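Local coordinates for protein superoxide dismutase [FE] (Sulfolobus solfataricus, PDB 1WB7) that destroys superoxide radicals, converting them to hydrogen peroxide and molecular oxygen at an iron ion bound in each subunit of a homotetramer, at residues Ile4-Tyr9 against Glu50-Val55; Val122-Ala127 against Tyr187-Trp192. The protein carries 1 engineered substitution. One frame throughout, in Å; residues are numbered along the deposited sequence.

Contact 1. Residues Ile4-Tyr9 against Glu50-Val55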
ATOM      1  N   ILE A   4      23.900 -13.836 -20.454  1.00 25.44           N
ATOM      2  CA  ILE A   4      23.565 -13.110 -19.198  1.00 25.55           C
ATOM      3  C   ILE A   4      22.177 -13.500 -18.705  1.00 25.15           C
ATOM      4  O   ILE A   4      21.266 -13.733 -19.499  1.00 25.38           O
ATOM      5  CB  ILE A   4      23.582 -11.573 -19.396  1.00 28.00           C
ATOM      6  CG1 ILE A   4      22.359 -11.132 -20.199  1.00 28.99           C
ATOM      7  CG2 ILE A   4      24.856 -11.147 -20.123  1.00 30.68           C
ATOM      8  CD1 ILE A   4      22.241  -9.630 -20.345  1.00 33.17           C
ATOM      9  N   GLN A   5      22.019 -13.569 -17.388  1.00 24.41           N
ATOM     10  CA  GLN A   5      20.740 -13.927 -16.802  1.00 23.50           C
ATOM     11  C   GLN A   5      20.810 -13.817 -15.286  1.00 22.46           C
ATOM     12  O   GLN A   5      21.848 -13.465 -14.726  1.00 22.26           O
ATOM     13  CB  GLN A   5      20.350 -15.361 -17.187  1.00 26.09           C
ATOM     14  CG  GLN A   5      20.878 -16.438 -16.243  1.00 31.97           C
ATOM     15  CD  GLN A   5      22.144 -17.108 -16.738  1.00 36.58           C
ATOM     16  OE1 GLN A   5      22.094 -18.086 -17.490  1.00 37.57           O
ATOM     17  NE2 GLN A   5      23.290 -16.580 -16.324  1.00 37.42           N
ATOM     18  N   PHE A   6      19.690 -14.124 -14.638  1.00 21.39           N
ATOM     19  CA  PHE A   6      19.581 -14.102 -13.186  1.00 20.32           C
ATOM     20  C   PHE A   6      19.443 -15.544 -12.720  1.00 19.81           C
ATOM     21  O   PHE A   6      18.907 -16.382 -13.444  1.00 19.86           O
ATOM     22  CB  PHE A   6      18.335 -13.325 -12.743  1.00 17.67           C
ATOM     23  CG  PHE A   6      18.378 -11.870 -13.069  1.00 14.32           C
ATOM     24  CD1 PHE A   6      17.456 -11.313 -13.948  1.00 12.63           C
ATOM     25  CD2 PHE A   6      19.342 -11.047 -12.496  1.00 12.20           C
ATOM     26  CE1 PHE A   6      17.495  -9.954 -14.256  1.00 13.68           C
ATOM     27  CE2 PHE A   6      19.390  -9.689 -12.794  1.00 12.94           C
ATOM     28  CZ  PHE A   6      18.467  -9.138 -13.676  1.00  9.52           C
ATOM     29  N   LYS A   7      19.928 -15.838 -11.521  1.00 19.32           N
ATOM     30  CA  LYS A   7      19.813 -17.185 -10.993  1.00 18.93           C
ATOM     31  C   LYS A   7      18.366 -17.367 -10.539  1.00 18.43           C
ATOM     32  O   LYS A   7      17.743 -16.437 -10.020  1.00 18.34           O
ATOM     33  CB  LYS A   7      20.788 -17.380  -9.828  1.00 19.75           C
ATOM     34  CG  LYS A   7      20.807 -18.792  -9.244  1.00 21.31           C
ATOM     35  CD  LYS A   7      22.034 -18.982  -8.356  1.00 25.32           C
ATOM     36  CE  LYS A   7      21.973 -20.275  -7.561  1.00 26.56           C
ATOM     37  NZ  LYS A   7      21.770 -21.461  -8.425  1.00 31.73           N
ATOM     38  N   LYS A   8      17.818 -18.554 -10.751  1.00 18.31           N
ATOM     39  CA  LYS A   8      16.437 -18.819 -10.369  1.00 18.16           C
ATOM     40  C   LYS A   8      16.317 -19.279  -8.928  1.00 17.96           C
ATOM     41  O   LYS A   8      17.285 -19.737  -8.327  1.00 17.91           O
ATOM     42  CB  LYS A   8      15.823 -19.869 -11.302  1.00 18.60           C
ATOM     43  CG  LYS A   8      15.853 -19.479 -12.778  1.00 18.64           C
ATOM     44  CD  LYS A   8      15.068 -18.192 -13.034  1.00 21.94           C
ATOM     45  CE  LYS A   8      15.232 -17.698 -14.467  1.00 22.65           C
ATOM     46  NZ  LYS A   8      16.630 -17.250 -14.764  1.00 21.18           N
ATOM     47  N   TYR A   9      15.120 -19.140  -8.371  1.00 17.93           N
ATOM     48  CA  TYR A   9      14.868 -19.555  -7.004  1.00 17.79           C
ATOM     49  C   TYR A   9      14.465 -21.016  -6.945  1.00 18.11           C
ATOM     50  O   TYR A   9      13.968 -21.577  -7.919  1.00 18.03           O
ATOM     51  CB  TYR A   9      13.761 -18.713  -6.380  1.00 15.61           C
ATOM     52  CG  TYR A   9      14.182 -17.303  -6.079  1.00 11.79           C
ATOM     53  CD1 TYR A   9      13.866 -16.262  -6.944  1.00  8.79           C
ATOM     54  CD2 TYR A   9      14.925 -17.013  -4.938  1.00  9.59           C
ATOM     55  CE1 TYR A   9      14.282 -14.960  -6.679  1.00 10.24           C
ATOM     56  CE2 TYR A   9      15.345 -15.717  -4.665  1.00  9.63           C
ATOM     57  CZ  TYR A   9      15.020 -14.700  -5.539  1.00  7.83           C
ATOM     58  OH  TYR A   9      15.440 -13.420  -5.279  1.00 10.09           O
ATOM     59  N   GLU A  50      12.712 -14.445 -15.712  1.00 15.78           N
ATOM     60  CA  GLU A  50      12.952 -14.762 -17.112  1.00 16.22           C
ATOM     61  C   GLU A  50      12.498 -13.603 -17.977  1.00 16.18           C
ATOM     62  O   GLU A  50      13.162 -13.238 -18.945  1.00 16.60           O
ATOM     63  CB  GLU A  50      12.196 -16.025 -17.515  1.00 17.46           C
ATOM     64  CG  GLU A  50      12.819 -17.289 -16.958  1.00 26.36           C
ATOM     65  CD  GLU A  50      11.957 -18.510 -17.179  1.00 32.03           C
ATOM     66  OE1 GLU A  50      12.363 -19.600 -16.724  1.00 40.27           O
ATOM     67  OE2 GLU A  50      10.878 -18.385 -17.799  1.00 35.06           O
ATOM     68  N   ARG A  51      11.362 -13.019 -17.620  1.00 15.75           N
ATOM     69  CA  ARG A  51      10.839 -11.899 -18.377  1.00 15.30           C
ATOM     70  C   ARG A  51      11.737 -10.674 -18.206  1.00 15.05           C
ATOM     71  O   ARG A  51      12.021  -9.961 -19.171  1.00 15.07           O
ATOM     72  CB  ARG A  51       9.412 -11.596 -17.924  1.00 16.22           C
ATOM     73  CG  ARG A  51       8.700 -10.609 -18.798  1.00 16.33           C
ATOM     74  CD  ARG A  51       7.201 -10.651 -18.559  1.00 19.05           C
ATOM     75  NE  ARG A  51       6.572  -9.506 -19.203  1.00 18.39           N
ATOM     76  CZ  ARG A  51       6.489  -9.346 -20.515  1.00 17.53           C
ATOM     77  NH1 ARG A  51       6.987 -10.268 -21.329  1.00 18.68           N
ATOM     78  NH2 ARG A  51       5.929  -8.252 -21.012  1.00 15.04           N
ATOM     79  N   LEU A  52      12.196 -10.431 -16.984  1.00 14.73           N
ATOM     80  CA  LEU A  52      13.074  -9.293 -16.744  1.00 14.52           C
ATOM     81  C   LEU A  52      14.392  -9.459 -17.515  1.00 14.45           C
ATOM     82  O   LEU A  52      14.971  -8.479 -17.985  1.00 14.30           O
ATOM     83  CB  LEU A  52      13.355  -9.137 -15.247  1.00 13.52           C
ATOM     84  CG  LEU A  52      14.225  -7.928 -14.896  1.00 11.82           C
ATOM     85  CD1 LEU A  52      13.607  -6.665 -15.457  1.00 11.93           C
ATOM     86  CD2 LEU A  52      14.377  -7.830 -13.387  1.00 14.77           C
ATOM     87  N   GLU A  53      14.855 -10.701 -17.652  1.00 14.54           N
ATOM     88  CA  GLU A  53      16.087 -10.958 -18.390  1.00 14.64           C
ATOM     89  C   GLU A  53      15.897 -10.502 -19.834  1.00 14.68           C
ATOM     90  O   GLU A  53      16.789  -9.905 -20.432  1.00 14.51           O
ATOM     91  CB  GLU A  53      16.431 -12.450 -18.374  1.00 15.19           C
ATOM     92  CG  GLU A  53      16.704 -13.033 -17.004  1.00 17.26           C
ATOM     93  CD  GLU A  53      16.968 -14.528 -17.067  1.00 21.22           C
ATOM     94  OE1 GLU A  53      16.451 -15.182 -18.002  1.00 22.93           O
ATOM     95  OE2 GLU A  53      17.673 -15.055 -16.179  1.00 20.77           O
ATOM     96  N   LYS A  54      14.724 -10.790 -20.393  1.00 14.88           N
ATOM     97  CA  LYS A  54      14.431 -10.396 -21.763  1.00 15.13           C
ATOM     98  C   LYS A  54      14.400  -8.874 -21.905  1.00 15.29           C
ATOM     99  O   LYS A  54      14.784  -8.336 -22.943  1.00 15.14           O
ATOM    100  CB  LYS A  54      13.101 -10.999 -22.220  1.00 15.75           C
ATOM    101  CG  LYS A  54      13.154 -12.503 -22.500  1.00 14.22           C
ATOM    102  CD  LYS A  54      11.818 -12.975 -23.073  1.00 18.43           C
ATOM    103  CE  LYS A  54      11.817 -14.462 -23.417  1.00 20.41           C
ATOM    104  NZ  LYS A  54      11.819 -15.341 -22.209  1.00 27.67           N
ATOM    105  N   VAL A  55      13.942  -8.179 -20.868  1.00 15.39           N
ATOM    106  CA  VAL A  55      13.920  -6.718 -20.910  1.00 15.63           C
ATOM    107  C   VAL A  55      15.361  -6.226 -20.935  1.00 16.02           C
ATOM    108  O   VAL A  55      15.716  -5.352 -21.720  1.00 15.92           O
ATOM    109  CB  VAL A  55      13.226  -6.103 -19.668  1.00 13.94           C
ATOM    110  CG1 VAL A  55      13.442  -4.596 -19.653  1.00 11.88           C
ATOM    111  CG2 VAL A  55      11.739  -6.411 -19.688  1.00 14.34           C
TER
HETATM  112  O   HOH W   1      16.983 -17.650 -18.017  1.00 28.22           O
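Lys8 NZ is gripped by a carboxylate and a carbonyl: it forms a salt bridge to Glu53 OE2 at 2.8 Å and donates to Phe6 O, also at 2.8 Å, from 28° out of that carbonyl's plane. Glu53 OE2 also accepts the backbone N-H of Phe6, at 2.7 Å and nearly straight (170°); crowding in the model makes this oxygen's place, and so both of its bonds, less sure. The other carboxylate oxygen, Glu53 OE1, accepts from a water, which takes a weak bond from Lys8 NZ. The Lys8 chain, bent at chi2 (-61°) and again at chi4, folds its amine back to Phe6 O and lays CE 3.5 Å from Glu50 CG. Phe6 turns its ring to the helix, with CD1 3.6 Å from Glu53 CG and CE1 3.9 Å from Leu52 CD2; Tyr113 of a neighbouring subunit meets the same ring edge-to-face. With an alanine at Glu53, the Phe6 N-H and the Lys8 ammonium would probably lose their common acceptor, leaving the lysine end freer to swing. The contact fastens the irregular N-terminal segment along the C-terminal part of helix 27-57, in the alpha-hairpin domain of iron/manganese superoxide dismutases.

Contact 2. Residues Val122-Ala127 against Tyr187-Trp192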
ATOM      1  N   VAL A 122       1.571  -9.023  23.800  1.00 14.76           N
ATOM      2  CA  VAL A 122       1.741  -7.913  22.872  1.00 14.65           C
ATOM      3  C   VAL A 122       1.834  -8.385  21.424  1.00 14.79           C
ATOM      4  O   VAL A 122       1.277  -7.749  20.528  1.00 15.14           O
ATOM      5  CB  VAL A 122       2.993  -7.084  23.227  1.00 14.08           C
ATOM      6  CG1 VAL A 122       3.207  -5.978  22.205  1.00  8.28           C
ATOM      7  CG2 VAL A 122       2.828  -6.491  24.619  1.00 12.94           C
ATOM      8  N   PHE A 123       2.519  -9.501  21.197  1.00 14.61           N
ATOM      9  CA  PHE A 123       2.667 -10.028  19.843  1.00 14.49           C
ATOM     10  C   PHE A 123       1.328 -10.525  19.317  1.00 14.42           C
ATOM     11  O   PHE A 123       0.962 -10.271  18.172  1.00 14.22           O
ATOM     12  CB  PHE A 123       3.665 -11.189  19.814  1.00 12.07           C
ATOM     13  CG  PHE A 123       4.100 -11.572  18.426  1.00 10.48           C
ATOM     14  CD1 PHE A 123       5.088 -10.842  17.766  1.00 11.72           C
ATOM     15  CD2 PHE A 123       3.501 -12.634  17.763  1.00  9.91           C
ATOM     16  CE1 PHE A 123       5.469 -11.164  16.467  1.00 10.31           C
ATOM     17  CE2 PHE A 123       3.871 -12.966  16.462  1.00 10.38           C
ATOM     18  CZ  PHE A 123       4.858 -12.229  15.810  1.00 10.23           C
ATOM     19  N   THR A 124       0.613 -11.255  20.159  1.00 14.53           N
ATOM     20  CA  THR A 124      -0.681 -11.801  19.793  1.00 14.76           C
ATOM     21  C   THR A 124      -1.640 -10.653  19.484  1.00 15.07           C
ATOM     22  O   THR A 124      -2.377 -10.687  18.499  1.00 15.25           O
ATOM     23  CB  THR A 124      -1.230 -12.674  20.939  1.00 15.11           C
ATOM     24  OG1 THR A 124      -0.351 -13.787  21.134  1.00 13.77           O
ATOM     25  CG2 THR A 124      -2.627 -13.190  20.623  1.00 12.24           C
ATOM     26  N   GLU A 125      -1.600  -9.624  20.319  1.00 15.16           N
ATOM     27  CA  GLU A 125      -2.453  -8.455  20.150  1.00 15.46           C
ATOM     28  C   GLU A 125      -2.141  -7.752  18.833  1.00 15.45           C
ATOM     29  O   GLU A 125      -3.047  -7.364  18.089  1.00 15.59           O
ATOM     30  CB  GLU A 125      -2.221  -7.489  21.314  1.00 17.07           C
ATOM     31  CG  GLU A 125      -3.056  -6.228  21.273  1.00 19.99           C
ATOM     32  CD  GLU A 125      -2.595  -5.202  22.297  1.00 22.62           C
ATOM     33  OE1 GLU A 125      -1.897  -5.588  23.261  1.00 24.47           O
ATOM     34  OE2 GLU A 125      -2.937  -4.013  22.143  1.00 22.53           O
ATOM     35  N   THR A 126      -0.854  -7.593  18.547  1.00 15.29           N
ATOM     36  CA  THR A 126      -0.427  -6.921  17.331  1.00 15.27           C
ATOM     37  C   THR A 126      -0.767  -7.759  16.104  1.00 15.35           C
ATOM     38  O   THR A 126      -1.211  -7.228  15.088  1.00 15.11           O
ATOM     39  CB  THR A 126       1.084  -6.621  17.375  1.00 14.32           C
ATOM     40  OG1 THR A 126       1.367  -5.813  18.525  1.00 12.36           O
ATOM     41  CG2 THR A 126       1.519  -5.865  16.137  1.00 13.91           C
ATOM     42  N   ALA A 127      -0.578  -9.071  16.205  1.00 15.45           N
ATOM     43  CA  ALA A 127      -0.889  -9.958  15.093  1.00 15.66           C
ATOM     44  C   ALA A 127      -2.382  -9.899  14.754  1.00 15.75           C
ATOM     45  O   ALA A 127      -2.754  -9.852  13.586  1.00 15.66           O
ATOM     46  CB  ALA A 127      -0.490 -11.388  15.433  1.00 14.77           C
ATOM     47  N   TYR A 187      -6.254 -19.421  15.488  1.00 17.32           N
ATOM     48  CA  TYR A 187      -5.098 -19.946  14.768  1.00 17.00           C
ATOM     49  C   TYR A 187      -3.838 -19.336  15.380  1.00 16.96           C
ATOM     50  O   TYR A 187      -2.840 -20.022  15.590  1.00 17.00           O
ATOM     51  CB  TYR A 187      -5.203 -19.567  13.287  1.00 16.69           C
ATOM     52  CG  TYR A 187      -3.882 -19.465  12.558  1.00 15.10           C
ATOM     53  CD1 TYR A 187      -3.117 -20.599  12.290  1.00 15.87           C
ATOM     54  CD2 TYR A 187      -3.406 -18.230  12.122  1.00 16.17           C
ATOM     55  CE1 TYR A 187      -1.904 -20.506  11.597  1.00 16.35           C
ATOM     56  CE2 TYR A 187      -2.196 -18.122  11.430  1.00 16.61           C
ATOM     57  CZ  TYR A 187      -1.450 -19.265  11.170  1.00 16.53           C
ATOM     58  OH  TYR A 187      -0.260 -19.161  10.484  1.00 11.73           O
ATOM     59  N   VAL A 188      -3.892 -18.039  15.669  1.00 16.90           N
ATOM     60  CA  VAL A 188      -2.751 -17.356  16.262  1.00 17.06           C
ATOM     61  C   VAL A 188      -2.408 -17.984  17.615  1.00 17.27           C
ATOM     62  O   VAL A 188      -1.233 -18.209  17.913  1.00 17.28           O
ATOM     63  CB  VAL A 188      -3.032 -15.842  16.444  1.00 16.23           C
ATOM     64  CG1 VAL A 188      -1.871 -15.174  17.170  1.00 13.73           C
ATOM     65  CG2 VAL A 188      -3.239 -15.189  15.086  1.00 15.87           C
ATOM     66  N   ASN A 189      -3.425 -18.276  18.427  1.00 17.42           N
ATOM     67  CA  ASN A 189      -3.181 -18.886  19.736  1.00 17.46           C
ATOM     68  C   ASN A 189      -2.560 -20.268  19.580  1.00 17.23           C
ATOM     69  O   ASN A 189      -1.624 -20.621  20.298  1.00 17.26           O
ATOM     70  CB  ASN A 189      -4.474 -19.025  20.546  1.00 19.34           C
ATOM     71  CG  ASN A 189      -5.014 -17.690  21.038  1.00 26.13           C
ATOM     72  OD1 ASN A 189      -4.251 -16.786  21.402  1.00 29.29           O
ATOM     73  ND2 ASN A 189      -6.343 -17.570  21.074  1.00 27.36           N
ATOM     74  N   ALA A 190      -3.085 -21.051  18.643  1.00 16.95           N
ATOM     75  CA  ALA A 190      -2.581 -22.402  18.409  1.00 16.72           C
ATOM     76  C   ALA A 190      -1.146 -22.415  17.889  1.00 16.63           C
ATOM     77  O   ALA A 190      -0.361 -23.303  18.218  1.00 16.44           O
ATOM     78  CB  ALA A 190      -3.490 -23.125  17.429  1.00 16.11           C
ATOM     79  N   TRP A 191      -0.812 -21.417  17.080  1.00 16.48           N
ATOM     80  CA  TRP A 191       0.512 -21.303  16.486  1.00 16.17           C
ATOM     81  C   TRP A 191       1.660 -21.289  17.498  1.00 16.12           C
ATOM     82  O   TRP A 191       2.725 -21.850  17.238  1.00 15.99           O
ATOM     83  CB  TRP A 191       0.558 -20.048  15.612  1.00 16.21           C
ATOM     84  CG  TRP A 191       1.914 -19.669  15.139  1.00 15.96           C
ATOM     85  CD1 TRP A 191       2.628 -20.245  14.130  1.00 13.73           C
ATOM     86  CD2 TRP A 191       2.712 -18.592  15.635  1.00 15.75           C
ATOM     87  NE1 TRP A 191       3.819 -19.586  13.959  1.00 14.27           N
ATOM     88  CE2 TRP A 191       3.897 -18.566  14.872  1.00 13.84           C
ATOM     89  CE3 TRP A 191       2.538 -17.642  16.651  1.00 16.48           C
ATOM     90  CZ2 TRP A 191       4.905 -17.627  15.090  1.00 12.68           C
ATOM     91  CZ3 TRP A 191       3.543 -16.707  16.868  1.00 14.37           C
ATOM     92  CH2 TRP A 191       4.710 -16.708  16.090  1.00 14.32           C
ATOM     93  N   TRP A 192       1.455 -20.658  18.649  1.00 16.15           N
ATOM     94  CA  TRP A 192       2.506 -20.601  19.661  1.00 16.36           C
ATOM     95  C   TRP A 192       3.032 -21.987  20.026  1.00 16.53           C
ATOM     96  O   TRP A 192       4.191 -22.146  20.417  1.00 16.67           O
ATOM     97  CB  TRP A 192       1.998 -19.906  20.932  1.00 15.51           C
ATOM     98  CG  TRP A 192       1.774 -18.434  20.764  1.00 16.53           C
ATOM     99  CD1 TRP A 192       0.571 -17.791  20.653  1.00 14.72           C
ATOM    100  CD2 TRP A 192       2.782 -17.424  20.651  1.00 14.44           C
ATOM    101  NE1 TRP A 192       0.771 -16.441  20.476  1.00 16.32           N
ATOM    102  CE2 TRP A 192       2.118 -16.189  20.472  1.00 14.24           C
ATOM    103  CE3 TRP A 192       4.182 -17.441  20.683  1.00 13.48           C
ATOM    104  CZ2 TRP A 192       2.809 -14.980  20.325  1.00 16.77           C
ATOM    105  CZ3 TRP A 192       4.871 -16.239  20.535  1.00 16.14           C
ATOM    106  CH2 TRP A 192       4.179 -15.025  20.359  1.00 15.92           C
TER
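Helices 122-127 and 187-191 run roughly antiparallel, their short axes inclined at 147° and 10.6 Å apart, with Thr124 and Val188 the nearest CA pair. Both belong to the C-terminal alpha/beta domain of iron/manganese superoxide dismutases, where an aromatic cluster of Phe123, Trp191 and Trp192 fills one end of the interface. Phe123, its CG anti to the backbone N (chi1 -167°), sends its ring toward both indoles. Phe123 CE2 meets Trp191 CZ3 at 3.8 Å, rim to rim, with the two planes only modestly inclined. The Trp192 six-membered ring lies obliquely to Phe123, planes at 75°, and brings CZ2 to 3.5 Å from Phe123 CD2, while Phe123 CB sits at the indole edge. Trp191 CZ3 rests over one face of Trp192, offset toward its rim, so the tryptophans also pack on each other. At the other end the contact is aliphatic and looser: Val188 CG1 lies 4.1 Å from Thr124 CG2 and 4.4 Å from Ala127 CB. Trp191 continues inward onto Leu167 and Leu169 of strand 165-170, its side chain about 7 Å from that of the iron ligand Asp170. Thr124 OG1 is hydrogen-bonded to Lys120 O one turn back and also accepts the indole N-H of Trp192, a bent bond with Trp192 NE1 3.0 Å from Thr124 OG1, the hydroxyl oxygen lying somewhat out of the indole plane.

In the fold
The two contacts lie on opposite sides of the chain's centre, about 38 Å between centres, and share no helix or strand. Contact 1, where the N-terminal loop meets the hairpin helix 27-57, is partly buried and far from the iron; charge pairing and a backbone N-H dominate it, with limited apolar packing beneath. Contact 2, in the C-terminal domain, is buried and mostly aromatic and aliphatic, with one indole-hydroxyl bond; the side chain of Trp191 is about 11 Å from the bound iron ion. Contact 1 joins a loop to a helix, whereas contact 2 packs helix on helix. Both also reach a second subunit: Lys7 bonds to Asn146, and Glu125 to Tyr65, of a neighbouring chain.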